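Local coordinates for protein acid phosphatase (Mycobacterium tuberculosis, PDB 2A6P) that hydrolyses phosphate monoesters with broad specificity, fructose 1,6-bisphosphate among them, and can sustain gluconeogenesis, with negligible phosphoglycerate mutase activity, at residues G31-A45 against P66-G78. Residues are numbered along the deposited sequence; the frame is centred on the assembly and turned at random.
Sequences GGTEVELTDTGRTQA and PRRRTLDTAKLAG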
loop_
_atom_site.group_PDB
_atom_site.type_symbol
_atom_site.label_atom_id
_atom_site.label_comp_id
_atom_site.label_asym_id
_atom_site.label_seq_id
_atom_site.Cartn_x
_atom_site.Cartn_y
_atom_site.Cartn_z
ATOM N N GLY A 31 -19.609 13.816 2.341
ATOM C CA GLY A 31 -18.723 14.736 3.026
ATOM C C GLY A 31 -19.315 15.092 4.373
ATOM O O GLY A 31 -19.212 14.313 5.321
ATOM N N GLY A 32 -19.947 16.258 4.466
ATOM C CA GLY A 32 -20.556 16.660 5.719
ATOM C C GLY A 32 -21.838 15.918 6.071
ATOM O O GLY A 32 -22.241 15.910 7.235
ATOM N N THR A 33 -22.482 15.297 5.083
ATOM C CA THR A 33 -23.722 14.566 5.333
ATOM C C THR A 33 -23.543 13.472 6.394
ATOM O O THR A 33 -22.626 12.661 6.323
ATOM C CB THR A 33 -24.257 13.919 4.036
ATOM O OG1 THR A 33 -24.437 14.930 3.042
ATOM C CG2 THR A 33 -25.592 13.237 4.285
ATOM N N GLU A 34 -24.439 13.450 7.375
ATOM C CA GLU A 34 -24.384 12.472 8.456
ATOM C C GLU A 34 -25.127 11.180 8.132
ATOM O O GLU A 34 -26.302 11.018 8.470
ATOM C CB GLU A 34 -24.950 13.077 9.739
ATOM C CG GLU A 34 -24.137 14.233 10.284
ATOM C CD GLU A 34 -22.781 13.799 10.851
ATOM O OE1 GLU A 34 -22.492 12.578 10.871
ATOM O OE2 GLU A 34 -22.009 14.685 11.280
ATOM N N VAL A 35 -24.431 10.264 7.469
ATOM C CA VAL A 35 -25.000 8.976 7.101
ATOM C C VAL A 35 -24.599 7.965 8.173
ATOM O O VAL A 35 -23.510 8.047 8.740
ATOM C CB VAL A 35 -24.474 8.523 5.716
ATOM C CG1 VAL A 35 -25.018 7.157 5.362
ATOM C CG2 VAL A 35 -24.885 9.528 4.661
ATOM N N GLU A 36 -25.481 7.016 8.462
ATOM C CA GLU A 36 -25.200 6.010 9.477
ATOM C C GLU A 36 -24.498 4.784 8.898
ATOM O O GLU A 36 -24.552 4.537 7.697
ATOM C CB GLU A 36 -26.506 5.558 10.140
ATOM C CG GLU A 36 -27.250 6.652 10.884
ATOM C CD GLU A 36 -26.507 7.099 12.129
ATOM O OE1 GLU A 36 -26.197 8.307 12.235
ATOM O OE2 GLU A 36 -26.234 6.239 13.001
ATOM N N LEU A 37 -23.829 4.033 9.767
ATOM C CA LEU A 37 -23.155 2.806 9.374
ATOM C C LEU A 37 -24.266 1.785 9.165
ATOM O O LEU A 37 -25.291 1.844 9.841
ATOM C CB LEU A 37 -22.250 2.294 10.500
ATOM C CG LEU A 37 -20.989 3.054 10.915
ATOM C CD1 LEU A 37 -20.319 2.282 12.050
ATOM C CD2 LEU A 37 -20.025 3.197 9.739
ATOM N N THR A 38 -24.094 0.868 8.225
ATOM C CA THR A 38 -25.103 -0.170 8.028
ATOM C C THR A 38 -24.756 -1.240 9.053
ATOM O O THR A 38 -23.742 -1.133 9.741
ATOM C CB THR A 38 -25.014 -0.781 6.635
ATOM O OG1 THR A 38 -23.689 -1.286 6.419
ATOM C CG2 THR A 38 -25.328 0.269 5.584
ATOM N N ASP A 39 -25.590 -2.263 9.182
ATOM C CA ASP A 39 -25.280 -3.320 10.134
ATOM C C ASP A 39 -23.980 -3.979 9.694
ATOM O O ASP A 39 -23.211 -4.476 10.515
ATOM C CB ASP A 39 -26.405 -4.359 10.190
ATOM C CG ASP A 39 -27.624 -3.851 10.934
ATOM O OD1 ASP A 39 -27.472 -3.418 12.102
ATOM O OD2 ASP A 39 -28.735 -3.882 10.357
ATOM N N THR A 40 -23.745 -3.987 8.387
ATOM C CA THR A 40 -22.529 -4.566 7.851
ATOM C C THR A 40 -21.397 -3.629 8.256
ATOM O O THR A 40 -20.277 -4.062 8.517
ATOM C CB THR A 40 -22.589 -4.686 6.308
ATOM O OG1 THR A 40 -23.684 -5.532 5.934
ATOM C CG2 THR A 40 -21.303 -5.292 5.769
ATOM N N GLY A 41 -21.707 -2.341 8.320
ATOM C CA GLY A 41 -20.708 -1.364 8.714
ATOM C C GLY A 41 -20.279 -1.530 10.161
ATOM O O GLY A 41 -19.105 -1.369 10.486
ATOM N N ARG A 42 -21.228 -1.851 11.034
ATOM C CA ARG A 42 -20.931 -2.041 12.445
ATOM C C ARG A 42 -20.039 -3.246 12.627
ATOM O O ARG A 42 -19.119 -3.226 13.445
ATOM C CB ARG A 42 -22.211 -2.260 13.251
ATOM C CG ARG A 42 -23.261 -1.178 13.076
ATOM C CD ARG A 42 -24.167 -1.103 14.298
ATOM N NE ARG A 42 -23.948 0.136 15.045
ATOM C CZ ARG A 42 -23.977 0.228 16.373
ATOM N NH1 ARG A 42 -24.211 -0.853 17.109
ATOM N NH2 ARG A 42 -23.779 1.399 16.969
ATOM N N THR A 43 -20.320 -4.302 11.872
ATOM C CA THR A 43 -19.534 -5.529 11.959
ATOM C C THR A 43 -18.106 -5.282 11.470
ATOM O O THR A 43 -17.146 -5.760 12.075
ATOM C CB THR A 43 -20.169 -6.658 11.121
ATOM O OG1 THR A 43 -21.539 -6.831 11.512
ATOM C CG2 THR A 43 -19.420 -7.974 11.337
ATOM N N GLN A 44 -17.978 -4.538 10.372
ATOM C CA GLN A 44 -16.670 -4.197 9.808
ATOM C C GLN A 44 -15.833 -3.503 10.875
ATOM O O GLN A 44 -14.685 -3.882 11.125
ATOM C CB GLN A 44 -16.830 -3.262 8.608
ATOM C CG GLN A 44 -17.096 -3.969 7.287
ATOM C CD GLN A 44 -17.333 -3.001 6.141
ATOM O OE1 GLN A 44 -17.262 -3.375 4.965
ATOM N NE2 GLN A 44 -17.626 -1.755 6.476
ATOM N N ALA A 45 -16.424 -2.487 11.498
ATOM C CA ALA A 45 -15.760 -1.729 12.546
ATOM C C ALA A 45 -15.316 -2.652 13.676
ATOM O O ALA A 45 -14.197 -2.543 14.184
ATOM C CB ALA A 45 -16.701 -0.670 13.086
ATOM N N PRO A 66 -15.139 14.082 13.184
ATOM C CA PRO A 66 -16.396 14.416 13.870
ATOM C C PRO A 66 -17.668 13.712 13.404
ATOM O O PRO A 66 -18.653 13.685 14.134
ATOM C CB PRO A 66 -16.496 15.934 13.683
ATOM C CG PRO A 66 -15.059 16.361 13.507
ATOM C CD PRO A 66 -14.529 15.287 12.605
ATOM N N ARG A 67 -17.663 13.174 12.189
ATOM C CA ARG A 67 -18.847 12.500 11.655
ATOM C C ARG A 67 -19.247 11.362 12.574
ATOM O O ARG A 67 -18.397 10.753 13.225
ATOM C CB ARG A 67 -18.576 11.959 10.247
ATOM C CG ARG A 67 -18.216 13.026 9.202
ATOM C CD ARG A 67 -19.379 13.986 8.920
ATOM N NE ARG A 67 -19.529 15.005 9.951
ATOM C CZ ARG A 67 -18.676 16.009 10.147
ATOM N NH1 ARG A 67 -17.598 16.149 9.380
ATOM N NH2 ARG A 67 -18.894 16.878 11.128
ATOM N N ARG A 68 -20.544 11.076 12.625
ATOM C CA ARG A 68 -21.031 10.008 13.478
ATOM C C ARG A 68 -20.566 8.626 13.000
ATOM O O ARG A 68 -20.289 7.743 13.819
ATOM C CB ARG A 68 -22.559 10.033 13.557
ATOM C CG ARG A 68 -23.095 9.095 14.643
ATOM C CD ARG A 68 -22.515 9.477 16.020
ATOM N NE ARG A 68 -22.119 8.312 16.813
ATOM C CZ ARG A 68 -21.565 8.381 18.023
ATOM N NH1 ARG A 68 -21.338 9.562 18.591
ATOM N NH2 ARG A 68 -21.231 7.264 18.665
ATOM N N ARG A 69 -20.479 8.432 11.686
ATOM C CA ARG A 69 -20.040 7.138 11.169
ATOM C C ARG A 69 -18.606 6.800 11.593
ATOM O O ARG A 69 -18.260 5.624 11.715
ATOM C CB ARG A 69 -20.173 7.089 9.632
ATOM C CG ARG A 69 -19.442 8.194 8.860
ATOM C CD ARG A 69 -19.776 8.087 7.375
ATOM N NE ARG A 69 -19.232 9.171 6.554
ATOM C CZ ARG A 69 -19.732 10.403 6.486
ATOM N NH1 ARG A 69 -20.793 10.725 7.210
ATOM N NH2 ARG A 69 -19.195 11.300 5.659
ATOM N N THR A 70 -17.768 7.820 11.798
ATOM C CA THR A 70 -16.391 7.588 12.230
ATOM C C THR A 70 -16.335 7.448 13.753
ATOM O O THR A 70 -15.588 6.618 14.279
ATOM C CB THR A 70 -15.418 8.727 11.778
ATOM O OG1 THR A 70 -16.049 10.003 11.932
ATOM C CG2 THR A 70 -14.992 8.527 10.314
ATOM N N LEU A 71 -17.128 8.246 14.465
ATOM C CA LEU A 71 -17.147 8.143 15.922
ATOM C C LEU A 71 -17.668 6.754 16.279
ATOM O O LEU A 71 -17.132 6.072 17.156
ATOM C CB LEU A 71 -18.062 9.216 16.527
ATOM C CG LEU A 71 -17.512 10.648 16.502
ATOM C CD1 LEU A 71 -18.597 11.622 16.921
ATOM C CD2 LEU A 71 -16.301 10.751 17.442
ATOM N N ASP A 72 -18.716 6.345 15.576
ATOM C CA ASP A 72 -19.336 5.041 15.783
ATOM C C ASP A 72 -18.320 3.931 15.564
ATOM O O ASP A 72 -18.223 2.994 16.366
ATOM C CB ASP A 72 -20.495 4.845 14.807
ATOM C CG ASP A 72 -21.786 4.495 15.505
ATOM O OD1 ASP A 72 -21.765 3.598 16.377
ATOM O OD2 ASP A 72 -22.821 5.112 15.172
ATOM N N THR A 73 -17.572 4.031 14.468
ATOM C CA THR A 73 -16.564 3.026 14.148
ATOM C C THR A 73 -15.540 2.883 15.281
ATOM O O THR A 73 -15.218 1.766 15.703
ATOM C CB THR A 73 -15.830 3.379 12.839
ATOM O OG1 THR A 73 -16.769 3.418 11.759
ATOM C CG2 THR A 73 -14.757 2.341 12.529
ATOM N N ALA A 74 -15.037 4.013 15.777
ATOM C CA ALA A 74 -14.051 3.997 16.861
ATOM C C ALA A 74 -14.583 3.261 18.085
ATOM O O ALA A 74 -13.894 2.431 18.670
ATOM C CB ALA A 74 -13.657 5.424 17.241
ATOM N N LYS A 75 -15.813 3.576 18.472
ATOM C CA LYS A 75 -16.451 2.940 19.626
ATOM C C LYS A 75 -16.593 1.433 19.392
ATOM O O LYS A 75 -16.227 0.621 20.252
ATOM C CB LYS A 75 -17.835 3.555 19.862
ATOM C CG LYS A 75 -18.561 3.012 21.082
ATOM C CD LYS A 75 -19.901 3.703 21.241
ATOM C CE LYS A 75 -20.625 3.234 22.491
ATOM N NZ LYS A 75 -21.916 3.964 22.684
ATOM N N LEU A 76 -17.128 1.066 18.229
ATOM C CA LEU A 76 -17.320 -0.334 17.874
ATOM C C LEU A 76 -15.994 -1.070 17.765
ATOM O O LEU A 76 -15.923 -2.263 18.023
ATOM C CB LEU A 76 -18.083 -0.440 16.557
ATOM C CG LEU A 76 -19.515 0.084 16.658
ATOM C CD1 LEU A 76 -20.165 0.147 15.290
ATOM C CD2 LEU A 76 -20.292 -0.816 17.582
ATOM N N ALA A 77 -14.944 -0.356 17.377
ATOM C CA ALA A 77 -13.627 -0.960 17.246
ATOM C C ALA A 77 -13.010 -1.130 18.628
ATOM O O ALA A 77 -11.915 -1.675 18.763
ATOM C CB ALA A 77 -12.747 -0.081 16.390
ATOM N N GLY A 78 -13.712 -0.647 19.648
ATOM C CA GLY A 78 -13.223 -0.754 21.013
ATOM C C GLY A 78 -12.111 0.225 21.338
ATOM O O GLY A 78 -11.278 -0.027 22.209
HETATM O O HOH W 1 -16.455 14.764 6.766
HETATM O O HOH W 2 -21.840 10.031 9.576
HETATM O O HOH W 3 -23.345 5.545 12.386
#
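Arg69 has CG between its backbone N and carbonyl carbon (chi1 56°) and runs extended to NE, which carries its guanidinium to the backbone carbonyls of Gly31 and Thr33. In this histidine phosphatase fold the Arg69 end of the contact borders the active site. NH2 of Arg69 gives a hydrogen bond to Gly31 O at 3.0 Å, close to the guanidinium plane. Arg69 NH1 donates to Thr33 O at 2.8 Å, in the carbonyl plane of Thr33 but tilted from the guanidinium plane. The two bonds probably limit rotation of the group, which sits beside His18, inferred to be the phosphohistidine, and near a bound sulfate. A water ties NH1 and the backbone N of Arg69 to Glu34 OE1 and Val35 O.

The Glu34 side chain bends at chi2 and uses both carboxylate oxygens. Glu34 OE1 accepts from Arg68 N at 3.0 Å, on its syn side and almost straight (177°), at the first turn of helix 68-76. OE2 forms a salt bridge with Arg67 NE, which approaches from above the carboxylate plane. Arg67 also lies near His152, a probable transition-state stabiliser.

Farther along, the 39-45 part of helix 39-53 crosses helix 68-76 at -48°. Leu37 CD1 lies against Asp72 CB, Thr73 OG1 and Leu76 CD1. Ala45 CB fits against Thr73 CG2 (3.6 Å) and Leu76 CB. Arg42 NH2 forms a salt bridge with Asp72 OD1, though its hydrogen bond is weak; Arg68 NE adds a long ion pair to Asp72 OD2. A water joins Asp72 OD2 to Leu37 N. Leu76 CD1 sits over one face of the Arg42 guanidinium, 3.7 Å above its plane and away from the centre.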